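Local coordinates for trehalose synthase regulatory protein (Candida albicans, PDB 5HUS) that probably serves as a regulatory subunit in trehalose synthesis, its C-terminal domain resembling trehalose phosphatases of the HAD superfamily, at residues T273-S281 and A289-L300; L25-V33 and K47-L56. All blocks are in the same frame, centred on the assembly; numbering follows the deposited sequence.

Contact 1: T273-S281 and A289-L300; sequences TLTVTLISS and AATYGVRGINEL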
ATOM      1  N   THR A 273       2.978   5.676  17.371  1.00 24.32           N
ATOM      2  CA  THR A 273       2.491   4.961  16.195  1.00 22.86           C
ATOM      3  C   THR A 273       0.981   4.857  16.302  1.00 26.73           C
ATOM      4  O   THR A 273       0.430   4.825  17.401  1.00 28.04           O
ATOM      5  CB  THR A 273       3.110   3.542  16.045  1.00 30.67           C
ATOM      6  OG1 THR A 273       2.662   2.695  17.113  1.00 33.11           O
ATOM      7  CG2 THR A 273       4.634   3.606  16.052  1.00 26.13           C
ATOM      8  N   LEU A 274       0.305   4.832  15.163  1.00 20.95           N
ATOM      9  CA  LEU A 274      -1.141   4.702  15.159  1.00 18.94           C
ATOM     10  C   LEU A 274      -1.556   3.970  13.896  1.00 23.50           C
ATOM     11  O   LEU A 274      -1.100   4.293  12.806  1.00 21.76           O
ATOM     12  CB  LEU A 274      -1.817   6.077  15.246  1.00 21.42           C
ATOM     13  CG  LEU A 274      -3.342   6.175  15.417  1.00 25.99           C
ATOM     14  CD1 LEU A 274      -3.705   7.524  16.027  1.00 24.01           C
ATOM     15  CD2 LEU A 274      -4.093   5.989  14.100  1.00 22.47           C
ATOM     16  N   THR A 275      -2.410   2.973  14.057  1.00 21.16           N
ATOM     17  CA  THR A 275      -2.987   2.279  12.921  1.00 21.53           C
ATOM     18  C   THR A 275      -4.502   2.429  12.977  1.00 25.72           C
ATOM     19  O   THR A 275      -5.108   2.297  14.043  1.00 22.78           O
ATOM     20  CB  THR A 275      -2.604   0.793  12.908  1.00 23.83           C
ATOM     21  OG1 THR A 275      -2.873   0.220  14.193  1.00 24.60           O
ATOM     22  CG2 THR A 275      -1.122   0.629  12.593  1.00 24.05           C
ATOM     23  N   VAL A 276      -5.107   2.717  11.832  1.00 22.47           N
ATOM     24  CA  VAL A 276      -6.553   2.893  11.765  1.00 24.82           C
ATOM     25  C   VAL A 276      -7.091   2.273  10.483  1.00 25.27           C
ATOM     26  O   VAL A 276      -6.493   2.412   9.412  1.00 23.10           O
ATOM     27  CB  VAL A 276      -6.949   4.389  11.852  1.00 25.04           C
ATOM     28  CG1 VAL A 276      -6.174   5.220  10.837  1.00 27.60           C
ATOM     29  CG2 VAL A 276      -8.445   4.563  11.659  1.00 25.17           C
ATOM     30  N   THR A 277      -8.201   1.555  10.595  1.00 19.06           N
ATOM     31  CA  THR A 277      -8.797   0.928   9.430  1.00 17.92           C
ATOM     32  C   THR A 277     -10.167   1.509   9.124  1.00 19.38           C
ATOM     33  O   THR A 277     -10.898   1.908  10.029  1.00 23.09           O
ATOM     34  CB  THR A 277      -8.936  -0.599   9.601  1.00 22.91           C
ATOM     35  OG1 THR A 277      -9.454  -1.162   8.390  1.00 26.01           O
ATOM     36  CG2 THR A 277      -9.874  -0.952  10.752  1.00 22.67           C
ATOM     37  N   LEU A 278     -10.482   1.572   7.837  1.00 20.04           N
ATOM     38  CA  LEU A 278     -11.831   1.869   7.380  1.00 24.70           C
ATOM     39  C   LEU A 278     -12.721   0.666   7.649  1.00 29.04           C
ATOM     40  O   LEU A 278     -12.364  -0.460   7.310  1.00 35.65           O
ATOM     41  CB  LEU A 278     -11.828   2.220   5.891  1.00 27.55           C
ATOM     42  CG  LEU A 278     -11.239   3.587   5.547  1.00 29.04           C
ATOM     43  CD1 LEU A 278     -10.868   3.660   4.073  1.00 41.62           C
ATOM     44  CD2 LEU A 278     -12.238   4.673   5.894  1.00 28.14           C
ATOM     45  N   ILE A 279     -13.863   0.905   8.283  1.00 32.62           N
ATOM     46  CA  ILE A 279     -14.812  -0.160   8.582  1.00 31.97           C
ATOM     47  C   ILE A 279     -16.180   0.192   8.017  1.00 56.54           C
ATOM     48  O   ILE A 279     -16.458   1.357   7.724  1.00 60.12           O
ATOM     49  CB  ILE A 279     -14.932  -0.414  10.094  1.00 39.27           C
ATOM     50  CG1 ILE A 279     -15.486   0.823  10.803  1.00 43.73           C
ATOM     51  CG2 ILE A 279     -13.586  -0.801  10.677  1.00 39.18           C
ATOM     52  CD1 ILE A 279     -15.539   0.686  12.310  1.00 51.63           C
ATOM     53  N   SER A 280     -17.035  -0.811   7.867  1.00 59.45           N
ATOM     54  CA  SER A 280     -18.338  -0.592   7.258  1.00 65.66           C
ATOM     55  C   SER A 280     -19.407  -1.518   7.813  1.00 64.45           C
ATOM     56  O   SER A 280     -19.162  -2.307   8.727  1.00 66.17           O
ATOM     57  CB  SER A 280     -18.251  -0.779   5.741  1.00 67.02           C
ATOM     58  OG  SER A 280     -18.076  -2.147   5.410  1.00 69.51           O
ATOM     59  N   SER A 281     -20.604  -1.397   7.251  1.00 75.69           N
ATOM     60  CA  SER A 281     -21.658  -2.376   7.453  1.00 78.09           C
ATOM     61  C   SER A 281     -21.826  -3.173   6.159  1.00 83.34           C
ATOM     62  O   SER A 281     -22.338  -2.653   5.167  1.00 76.78           O
ATOM     63  CB  SER A 281     -22.970  -1.700   7.854  1.00 66.93           C
ATOM     64  OG  SER A 281     -22.840  -1.027   9.095  1.00 65.36           O
ATOM     65  N   ALA A 289      -5.632  -6.059  13.122  1.00 22.89           N
ATOM     66  CA  ALA A 289      -4.606  -5.625  14.059  1.00 24.07           C
ATOM     67  C   ALA A 289      -4.585  -4.105  14.185  1.00 25.18           C
ATOM     68  O   ALA A 289      -3.845  -3.559  15.003  1.00 22.98           O
ATOM     69  CB  ALA A 289      -3.244  -6.134  13.632  1.00 28.13           C
ATOM     70  N   ALA A 290      -5.390  -3.422  13.370  1.00 21.84           N
ATOM     71  CA  ALA A 290      -5.519  -1.973  13.490  1.00 24.94           C
ATOM     72  C   ALA A 290      -6.071  -1.619  14.869  1.00 25.08           C
ATOM     73  O   ALA A 290      -6.956  -2.299  15.382  1.00 27.15           O
ATOM     74  CB  ALA A 290      -6.417  -1.406  12.391  1.00 22.56           C
ATOM     75  N   THR A 291      -5.540  -0.562  15.469  1.00 20.92           N
ATOM     76  CA  THR A 291      -6.012  -0.135  16.786  1.00 29.16           C
ATOM     77  C   THR A 291      -7.356   0.576  16.695  1.00 32.11           C
ATOM     78  O   THR A 291      -8.251   0.339  17.511  1.00 31.69           O
ATOM     79  CB  THR A 291      -5.004   0.804  17.471  1.00 27.73           C
ATOM     80  OG1 THR A 291      -3.710   0.193  17.484  1.00 28.78           O
ATOM     81  CG2 THR A 291      -5.441   1.115  18.902  1.00 32.14           C
ATOM     82  N   TYR A 292      -7.493   1.439  15.692  1.00 25.81           N
ATOM     83  CA  TYR A 292      -8.672   2.294  15.551  1.00 26.92           C
ATOM     84  C   TYR A 292      -9.484   1.971  14.303  1.00 31.13           C
ATOM     85  O   TYR A 292      -8.967   1.388  13.350  1.00 29.60           O
ATOM     86  CB  TYR A 292      -8.254   3.763  15.503  1.00 24.51           C
ATOM     87  CG  TYR A 292      -7.608   4.285  16.763  1.00 23.78           C
ATOM     88  CD1 TYR A 292      -8.367   4.906  17.748  1.00 33.05           C
ATOM     89  CD2 TYR A 292      -6.237   4.180  16.959  1.00 29.89           C
ATOM     90  CE1 TYR A 292      -7.777   5.395  18.903  1.00 34.11           C
ATOM     91  CE2 TYR A 292      -5.639   4.664  18.107  1.00 31.71           C
ATOM     92  CZ  TYR A 292      -6.413   5.272  19.075  1.00 33.30           C
ATOM     93  OH  TYR A 292      -5.816   5.758  20.222  1.00 34.42           O
ATOM     94  N   GLY A 293     -10.753   2.370  14.303  1.00 30.65           N
ATOM     95  CA  GLY A 293     -11.590   2.233  13.120  1.00 28.62           C
ATOM     96  C   GLY A 293     -12.332   3.515  12.762  1.00 35.47           C
ATOM     97  O   GLY A 293     -12.721   4.277  13.648  1.00 32.57           O
ATOM     98  N   VAL A 294     -12.506   3.759  11.463  1.00 30.69           N
ATOM     99  CA  VAL A 294     -13.352   4.847  10.960  1.00 27.95           C
ATOM    100  C   VAL A 294     -14.361   4.294   9.969  1.00 31.39           C
ATOM    101  O   VAL A 294     -14.058   3.368   9.223  1.00 28.80           O
ATOM    102  CB  VAL A 294     -12.554   5.963  10.249  1.00 43.07           C
ATOM    103  CG1 VAL A 294     -12.270   7.120  11.188  1.00 44.89           C
ATOM    104  CG2 VAL A 294     -11.288   5.411   9.614  1.00 35.39           C
ATOM    105  N   ARG A 295     -15.553   4.879   9.926  1.00 35.09           N
ATOM    106  CA  ARG A 295     -16.613   4.311   9.101  1.00 38.61           C
ATOM    107  C   ARG A 295     -16.703   4.915   7.702  1.00 45.17           C
ATOM    108  O   ARG A 295     -17.457   4.424   6.865  1.00 51.22           O
ATOM    109  CB  ARG A 295     -17.956   4.444   9.822  1.00 39.58           C
ATOM    110  CG  ARG A 295     -17.967   3.677  11.126  1.00 39.02           C
ATOM    111  CD  ARG A 295     -19.361   3.332  11.608  1.00 50.74           C
ATOM    112  NE  ARG A 295     -19.306   2.234  12.568  1.00 54.20           N
ATOM    113  CZ  ARG A 295     -19.628   0.975  12.283  1.00 55.90           C
ATOM    114  NH1 ARG A 295     -20.054   0.654  11.068  1.00 45.02           N
ATOM    115  NH2 ARG A 295     -19.536   0.038  13.217  1.00 52.83           N
ATOM    116  N   GLY A 296     -15.924   5.959   7.440  1.00 36.77           N
ATOM    117  CA  GLY A 296     -15.906   6.563   6.117  1.00 35.19           C
ATOM    118  C   GLY A 296     -14.625   7.312   5.810  1.00 34.09           C
ATOM    119  O   GLY A 296     -13.895   7.711   6.715  1.00 27.78           O
ATOM    120  N   ILE A 297     -14.353   7.520   4.526  1.00 30.24           N
ATOM    121  CA  ILE A 297     -13.133   8.208   4.121  1.00 26.67           C
ATOM    122  C   ILE A 297     -13.186   9.705   4.446  1.00 27.70           C
ATOM    123  O   ILE A 297     -12.173  10.301   4.810  1.00 29.43           O
ATOM    124  CB  ILE A 297     -12.849   8.002   2.614  1.00 31.80           C
ATOM    125  CG1 ILE A 297     -11.547   8.696   2.210  1.00 37.75           C
ATOM    126  CG2 ILE A 297     -14.015   8.483   1.762  1.00 37.49           C
ATOM    127  CD1 ILE A 297     -10.854   8.044   1.037  1.00 44.44           C
ATOM    128  N   ASN A 298     -14.360  10.318   4.328  1.00 25.70           N
ATOM    129  CA  ASN A 298     -14.473  11.730   4.661  1.00 26.14           C
ATOM    130  C   ASN A 298     -14.195  11.958   6.143  1.00 24.19           C
ATOM    131  O   ASN A 298     -13.555  12.939   6.518  1.00 33.58           O
ATOM    132  CB  ASN A 298     -15.854  12.276   4.282  1.00 32.46           C
ATOM    133  CG  ASN A 298     -16.038  12.386   2.779  1.00 46.73           C
ATOM    134  OD1 ASN A 298     -15.565  11.538   2.022  1.00 51.69           O
ATOM    135  ND2 ASN A 298     -16.721  13.438   2.338  1.00 51.40           N
ATOM    136  N   GLU A 299     -14.659  11.036   6.977  1.00 27.06           N
ATOM    137  CA  GLU A 299     -14.436  11.139   8.408  1.00 23.76           C
ATOM    138  C   GLU A 299     -12.953  10.993   8.728  1.00 24.47           C
ATOM    139  O   GLU A 299     -12.409  11.729   9.556  1.00 25.90           O
ATOM    140  CB  GLU A 299     -15.244  10.086   9.166  1.00 26.78           C
ATOM    141  CG  GLU A 299     -15.154  10.253  10.679  1.00 35.69           C
ATOM    142  CD  GLU A 299     -15.886   9.168  11.431  1.00 56.25           C
ATOM    143  OE1 GLU A 299     -16.219   8.132  10.812  1.00 52.44           O
ATOM    144  OE2 GLU A 299     -16.128   9.351  12.644  1.00 51.26           O
ATOM    145  N   LEU A 300     -12.307  10.042   8.059  1.00 27.34           N
ATOM    146  CA  LEU A 300     -10.876   9.830   8.224  1.00 20.96           C
ATOM    147  C   LEU A 300     -10.095  11.093   7.883  1.00 23.27           C
ATOM    148  O   LEU A 300      -9.268  11.547   8.668  1.00 24.78           O
ATOM    149  CB  LEU A 300     -10.402   8.671   7.346  1.00 24.91           C
ATOM    150  CG  LEU A 300      -8.892   8.434   7.282  1.00 24.84           C
ATOM    151  CD1 LEU A 300      -8.369   7.961   8.623  1.00 29.22           C
ATOM    152  CD2 LEU A 300      -8.555   7.427   6.185  1.00 26.51           C
TER
HETATM  153  O   HOH W   1      -2.189   2.210  17.121  1.00 26.83           O
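Strands 273-278 and 292-294 run parallel, pairing Val-276 with Tyr-292, Thr-277 with Gly-293 and Leu-278 with Val-294, their short axes 35° apart. Thr-277 N donates to Tyr-292 O, Thr-277 O accepts from Val-294 N at 2.8 Å, and Ile-279 N continues the pattern to Val-294 O at 2.6 Å. At the entry to the second strand, Thr-275 grips the turn twice: its O takes Tyr-292 N, while its OG1 accepts Thr-291 N at 3.1 Å (N-H...O 155°). With chi1 at 50°, OG1 of Thr-275 faces that amide; Asn-264 is another partner, so a short hydroxyl suits a site with both backbone and side-chain claims on it. These are neighbouring strands near one border of the HAD core sheet, joined by a loop containing no helix. On the face shared by Val-276, Tyr-292 and Val-294, Val-276 CG2 meets Val-294 CG2 at 3.6 Å, and Leu-300 CD1 arrives from the following helix to touch Val-276 CG1. The side chains of Leu-274 and Tyr-292 cross at about a right angle, Leu-274 CG lying 3.8 Å from Tyr-292 CD2. On the other face, Thr-277 CB meets CB of the small Ala-290, from the turn before the strand, at 3.8 Å. Further along, Ile-279 CD1 lies over one face of the Arg-295 guanidinium, 3.9 Å above its plane, while Glu-284 pairs with Arg-295 NH2.

Contact 2: L25-V33 and K47-L56; sequences LALEISSAV and KVNVIDPSGL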
ATOM      1  N   LEU A  25      -1.256   6.603   3.757  1.00 15.57           N
ATOM      2  CA  LEU A  25      -2.670   6.333   3.529  1.00 14.98           C
ATOM      3  C   LEU A  25      -2.859   5.356   2.374  1.00 16.62           C
ATOM      4  O   LEU A  25      -2.561   5.684   1.223  1.00 19.04           O
ATOM      5  CB  LEU A  25      -3.420   7.636   3.243  1.00 20.33           C
ATOM      6  CG  LEU A  25      -3.240   8.744   4.289  1.00 19.73           C
ATOM      7  CD1 LEU A  25      -4.028  10.004   3.902  1.00 20.49           C
ATOM      8  CD2 LEU A  25      -3.663   8.230   5.656  1.00 19.52           C
ATOM      9  N   ALA A  26      -3.343   4.157   2.689  1.00 15.59           N
ATOM     10  CA  ALA A  26      -3.666   3.164   1.663  1.00 18.29           C
ATOM     11  C   ALA A  26      -5.107   3.359   1.244  1.00 24.67           C
ATOM     12  O   ALA A  26      -6.024   2.858   1.891  1.00 22.15           O
ATOM     13  CB  ALA A  26      -3.433   1.742   2.179  1.00 17.10           C
ATOM     14  N   LEU A  27      -5.300   4.105   0.164  1.00 18.40           N
ATOM     15  CA  LEU A  27      -6.635   4.487  -0.283  1.00 19.92           C
ATOM     16  C   LEU A  27      -6.856   4.095  -1.732  1.00 22.94           C
ATOM     17  O   LEU A  27      -5.917   4.058  -2.524  1.00 24.32           O
ATOM     18  CB  LEU A  27      -6.842   5.993  -0.126  1.00 23.09           C
ATOM     19  CG  LEU A  27      -6.644   6.601   1.260  1.00 25.21           C
ATOM     20  CD1 LEU A  27      -6.746   8.113   1.199  1.00 34.64           C
ATOM     21  CD2 LEU A  27      -7.661   6.030   2.235  1.00 31.30           C
ATOM     22  N   GLU A  28      -8.107   3.804  -2.070  1.00 25.58           N
ATOM     23  CA  GLU A  28      -8.482   3.565  -3.456  1.00 21.44           C
ATOM     24  C   GLU A  28      -8.748   4.908  -4.125  1.00 26.21           C
ATOM     25  O   GLU A  28      -9.720   5.585  -3.802  1.00 27.82           O
ATOM     26  CB  GLU A  28      -9.719   2.670  -3.533  1.00 29.42           C
ATOM     27  CG  GLU A  28      -9.526   1.288  -2.937  1.00 38.83           C
ATOM     28  CD  GLU A  28      -8.818   0.335  -3.884  1.00 64.38           C
ATOM     29  OE1 GLU A  28      -9.442  -0.082  -4.885  1.00 63.66           O
ATOM     30  OE2 GLU A  28      -7.640   0.005  -3.632  1.00 57.59           O
ATOM     31  N   ILE A  29      -7.865   5.304  -5.032  1.00 23.80           N
ATOM     32  CA  ILE A  29      -7.997   6.592  -5.695  1.00 23.41           C
ATOM     33  C   ILE A  29      -8.583   6.375  -7.086  1.00 20.69           C
ATOM     34  O   ILE A  29      -8.131   5.501  -7.825  1.00 24.40           O
ATOM     35  CB  ILE A  29      -6.643   7.313  -5.785  1.00 27.00           C
ATOM     36  CG1 ILE A  29      -6.059   7.507  -4.386  1.00 31.77           C
ATOM     37  CG2 ILE A  29      -6.787   8.650  -6.486  1.00 24.12           C
ATOM     38  CD1 ILE A  29      -6.915   8.346  -3.470  1.00 27.11           C
ATOM     39  N   SER A  30      -9.604   7.155  -7.429  1.00 21.46           N
ATOM     40  CA  SER A  30     -10.264   7.000  -8.723  1.00 22.08           C
ATOM     41  C   SER A  30     -10.701   8.351  -9.266  1.00 20.91           C
ATOM     42  O   SER A  30     -11.193   9.189  -8.517  1.00 24.88           O
ATOM     43  CB  SER A  30     -11.471   6.069  -8.602  1.00 31.09           C
ATOM     44  OG  SER A  30     -12.251   6.080  -9.789  1.00 28.31           O
ATOM     45  N   SER A  31     -10.519   8.554 -10.567  1.00 23.52           N
ATOM     46  CA  SER A  31     -10.974   9.783 -11.210  1.00 27.78           C
ATOM     47  C   SER A  31     -12.403   9.633 -11.731  1.00 35.29           C
ATOM     48  O   SER A  31     -12.965  10.570 -12.297  1.00 34.95           O
ATOM     49  CB  SER A  31     -10.032  10.176 -12.348  1.00 23.99           C
ATOM     50  OG  SER A  31      -8.744  10.499 -11.852  1.00 31.07           O
ATOM     51  N   ALA A  32     -12.980   8.451 -11.534  1.00 28.09           N
ATOM     52  CA  ALA A  32     -14.356   8.175 -11.948  1.00 32.23           C
ATOM     53  C   ALA A  32     -15.349   9.106 -11.274  1.00 32.57           C
ATOM     54  O   ALA A  32     -15.141   9.545 -10.149  1.00 36.96           O
ATOM     55  CB  ALA A  32     -14.719   6.735 -11.647  1.00 32.65           C
ATOM     56  N   VAL A  33     -16.441   9.399 -11.972  1.00 48.74           N
ATOM     57  CA  VAL A  33     -17.456  10.301 -11.450  1.00 49.98           C
ATOM     58  C   VAL A  33     -18.323   9.617 -10.396  1.00 49.94           C
ATOM     59  O   VAL A  33     -18.223   9.920  -9.207  1.00 56.51           O
ATOM     60  CB  VAL A  33     -18.350  10.841 -12.578  1.00 46.64           C
ATOM     61  CG1 VAL A  33     -19.502  11.649 -12.006  1.00 46.40           C
ATOM     62  CG2 VAL A  33     -17.521  11.681 -13.539  1.00 47.98           C
ATOM     63  N   LYS A  47     -17.496  -0.261  -4.591  1.00 72.90           N
ATOM     64  CA  LYS A  47     -16.975   0.320  -3.359  1.00 64.77           C
ATOM     65  C   LYS A  47     -17.540   1.719  -3.132  1.00 64.49           C
ATOM     66  O   LYS A  47     -18.030   2.358  -4.066  1.00 59.70           O
ATOM     67  CB  LYS A  47     -15.445   0.369  -3.392  1.00 62.96           C
ATOM     68  CG  LYS A  47     -14.778  -0.993  -3.522  1.00 53.34           C
ATOM     69  CD  LYS A  47     -13.305  -0.915  -3.161  1.00 60.47           C
ATOM     70  CE  LYS A  47     -12.672  -2.299  -3.122  1.00 62.48           C
ATOM     71  NZ  LYS A  47     -11.331  -2.273  -2.473  1.00 66.40           N
ATOM     72  N   VAL A  48     -17.471   2.189  -1.888  1.00 60.72           N
ATOM     73  CA  VAL A  48     -17.964   3.517  -1.544  1.00 53.62           C
ATOM     74  C   VAL A  48     -16.873   4.344  -0.862  1.00 64.55           C
ATOM     75  O   VAL A  48     -16.960   5.571  -0.799  1.00 80.33           O
ATOM     76  CB  VAL A  48     -19.213   3.441  -0.631  1.00 66.59           C
ATOM     77  CG1 VAL A  48     -18.807   3.290   0.831  1.00 68.64           C
ATOM     78  CG2 VAL A  48     -20.088   4.680  -0.816  1.00 60.08           C
ATOM     79  N   ASN A  49     -15.842   3.670  -0.361  1.00 57.44           N
ATOM     80  CA  ASN A  49     -14.697   4.355   0.232  1.00 52.46           C
ATOM     81  C   ASN A  49     -13.622   4.611  -0.810  1.00 53.28           C
ATOM     82  O   ASN A  49     -12.499   4.116  -0.711  1.00 56.32           O
ATOM     83  CB  ASN A  49     -14.124   3.551   1.396  1.00 49.65           C
ATOM     84  CG  ASN A  49     -14.921   3.731   2.668  1.00 47.04           C
ATOM     85  OD1 ASN A  49     -15.342   4.841   2.998  1.00 54.22           O
ATOM     86  ND2 ASN A  49     -15.135   2.640   3.391  1.00 46.37           N
ATOM     87  N   VAL A  50     -13.997   5.382  -1.821  1.00 37.27           N
ATOM     88  CA  VAL A  50     -13.109   5.748  -2.907  1.00 26.86           C
ATOM     89  C   VAL A  50     -13.102   7.269  -2.995  1.00 35.52           C
ATOM     90  O   VAL A  50     -14.104   7.909  -2.685  1.00 40.03           O
ATOM     91  CB  VAL A  50     -13.572   5.114  -4.236  1.00 36.32           C
ATOM     92  CG1 VAL A  50     -12.622   5.449  -5.361  1.00 39.00           C
ATOM     93  CG2 VAL A  50     -13.700   3.607  -4.079  1.00 39.43           C
ATOM     94  N   ILE A  51     -11.978   7.858  -3.387  1.00 26.59           N
ATOM     95  CA  ILE A  51     -11.926   9.307  -3.528  1.00 24.61           C
ATOM     96  C   ILE A  51     -11.028   9.712  -4.695  1.00 27.21           C
ATOM     97  O   ILE A  51     -10.143   8.963  -5.102  1.00 25.45           O
ATOM     98  CB  ILE A  51     -11.445   9.986  -2.216  1.00 31.54           C
ATOM     99  CG1 ILE A  51     -11.821  11.471  -2.204  1.00 37.92           C
ATOM    100  CG2 ILE A  51      -9.948   9.774  -2.008  1.00 34.68           C
ATOM    101  CD1 ILE A  51     -11.953  12.065  -0.824  1.00 41.88           C
ATOM    102  N   ASP A  52     -11.277  10.899  -5.238  1.00 25.71           N
ATOM    103  CA  ASP A  52     -10.500  11.433  -6.343  1.00 24.06           C
ATOM    104  C   ASP A  52      -9.283  12.209  -5.833  1.00 21.35           C
ATOM    105  O   ASP A  52      -9.254  12.638  -4.678  1.00 23.34           O
ATOM    106  CB  ASP A  52     -11.387  12.333  -7.213  1.00 25.00           C
ATOM    107  CG  ASP A  52     -11.986  13.479  -6.432  1.00 30.05           C
ATOM    108  OD1 ASP A  52     -12.702  13.217  -5.440  1.00 35.52           O
ATOM    109  OD2 ASP A  52     -11.726  14.643  -6.797  1.00 43.80           O
ATOM    110  N   PRO A  53      -8.264  12.380  -6.692  1.00 24.47           N
ATOM    111  CA  PRO A  53      -7.034  13.075  -6.294  1.00 28.07           C
ATOM    112  C   PRO A  53      -7.270  14.480  -5.742  1.00 27.86           C
ATOM    113  O   PRO A  53      -6.757  14.805  -4.678  1.00 28.71           O
ATOM    114  CB  PRO A  53      -6.241  13.129  -7.597  1.00 23.05           C
ATOM    115  CG  PRO A  53      -6.680  11.902  -8.334  1.00 23.41           C
ATOM    116  CD  PRO A  53      -8.141  11.780  -8.034  1.00 26.41           C
ATOM    117  N   SER A  54      -8.043  15.294  -6.453  1.00 31.91           N
ATOM    118  CA  SER A  54      -8.301  16.664  -6.019  1.00 27.67           C
ATOM    119  C   SER A  54      -9.044  16.704  -4.685  1.00 23.81           C
ATOM    120  O   SER A  54      -8.782  17.567  -3.856  1.00 32.07           O
ATOM    121  CB  SER A  54      -9.096  17.421  -7.083  1.00 33.14           C
ATOM    122  OG  SER A  54     -10.315  16.760  -7.370  1.00 50.02           O
ATOM    123  N   GLY A  55      -9.965  15.766  -4.485  1.00 27.45           N
ATOM    124  CA  GLY A  55     -10.698  15.665  -3.238  1.00 33.45           C
ATOM    125  C   GLY A  55      -9.797  15.321  -2.067  1.00 29.89           C
ATOM    126  O   GLY A  55      -9.924  15.889  -0.984  1.00 32.33           O
ATOM    127  N   LEU A  56      -8.884  14.385  -2.293  1.00 30.49           N
ATOM    128  CA  LEU A  56      -7.911  13.976  -1.285  1.00 27.63           C
ATOM    129  C   LEU A  56      -7.047  15.145  -0.835  1.00 24.40           C
ATOM    130  O   LEU A  56      -6.857  15.363   0.360  1.00 27.70           O
ATOM    131  CB  LEU A  56      -7.022  12.854  -1.835  1.00 29.08           C
ATOM    132  CG  LEU A  56      -5.857  12.423  -0.945  1.00 25.15           C
ATOM    133  CD1 LEU A  56      -6.385  11.859   0.367  1.00 29.40           C
ATOM    134  CD2 LEU A  56      -4.972  11.411  -1.664  1.00 28.26           C
TER
HETATM  135  O   HOH W   2     -10.054   3.596   0.005  1.00 34.76           O
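Just beyond strand 20-26, the central strand on whose end active HAD phosphatases carry their DxD motif, the chain forms a short parallel pair of strands, 28-29 with 50-51. Two backbone bonds hold it: Ile-51 N gives to Glu-28 O at 3.2 Å, and Ser-30 N reaches Ile-51 O at 3.0 Å. A water accepts from Glu-28 N and donates to Asn-49 O, standing in for a direct bond between them. Ile-29 and Ile-51 run alongside each other on one face, CD1 of Ile-29 3.7 Å from CG2 of Ile-51. The other branch, Ile-29 CG2, is put opposite to the backbone N by the torsion (CG1 at chi1 -58°) and meets Pro-53 CG at 3.7 Å, so the two branches of one beta-branched residue serve different partners. Leu-56 presses its CD2 against Ile-29 and its CD1 against Leu-27 CD1, an oily seam that Leu-73 and Met-85 extend. On the opposite face Val-50 CG1 sits tightly against Ser-30 CB (3.5 Å), and Glu-28 bends at chi2 toward the exposed, poorly ordered Lys-47, which makes only a long salt bridge. Asp-52 N-caps helix 53-59: its OD2 accepts Ser-54 OG at 2.6 Å and, weakly, Gly-55 N. This is an elaborated beta-alpha-beta crossover, from strand 20-26 through helices 53-59 and 61-65 to the adjacent parallel strand 69-74, as in the Rossmann-like HAD core.

Both contacts pair parallel strands, but at different depths. Contact 1 belongs to the main sheet, just over half of its touching residues are buried, against a third in contact 2, and a run of backbone bonds carries it; contact 2 is a separate two-stranded patch beside that sheet, with two direct bonds, a water and a long charge pair at its exposed end. Its segment 25-33 nevertheless starts on the main sheet, so both reach it. Helix 297-304 unites them: Ile-297, which opens it, packs its CD1 on Ile-51 CG2 (3.6 Å) and Leu-27, while Asn-49 OD1 weakly accepts Ile-297 N. Contact 2 thus borrows apolar cover from the helix that follows contact 1's second strand.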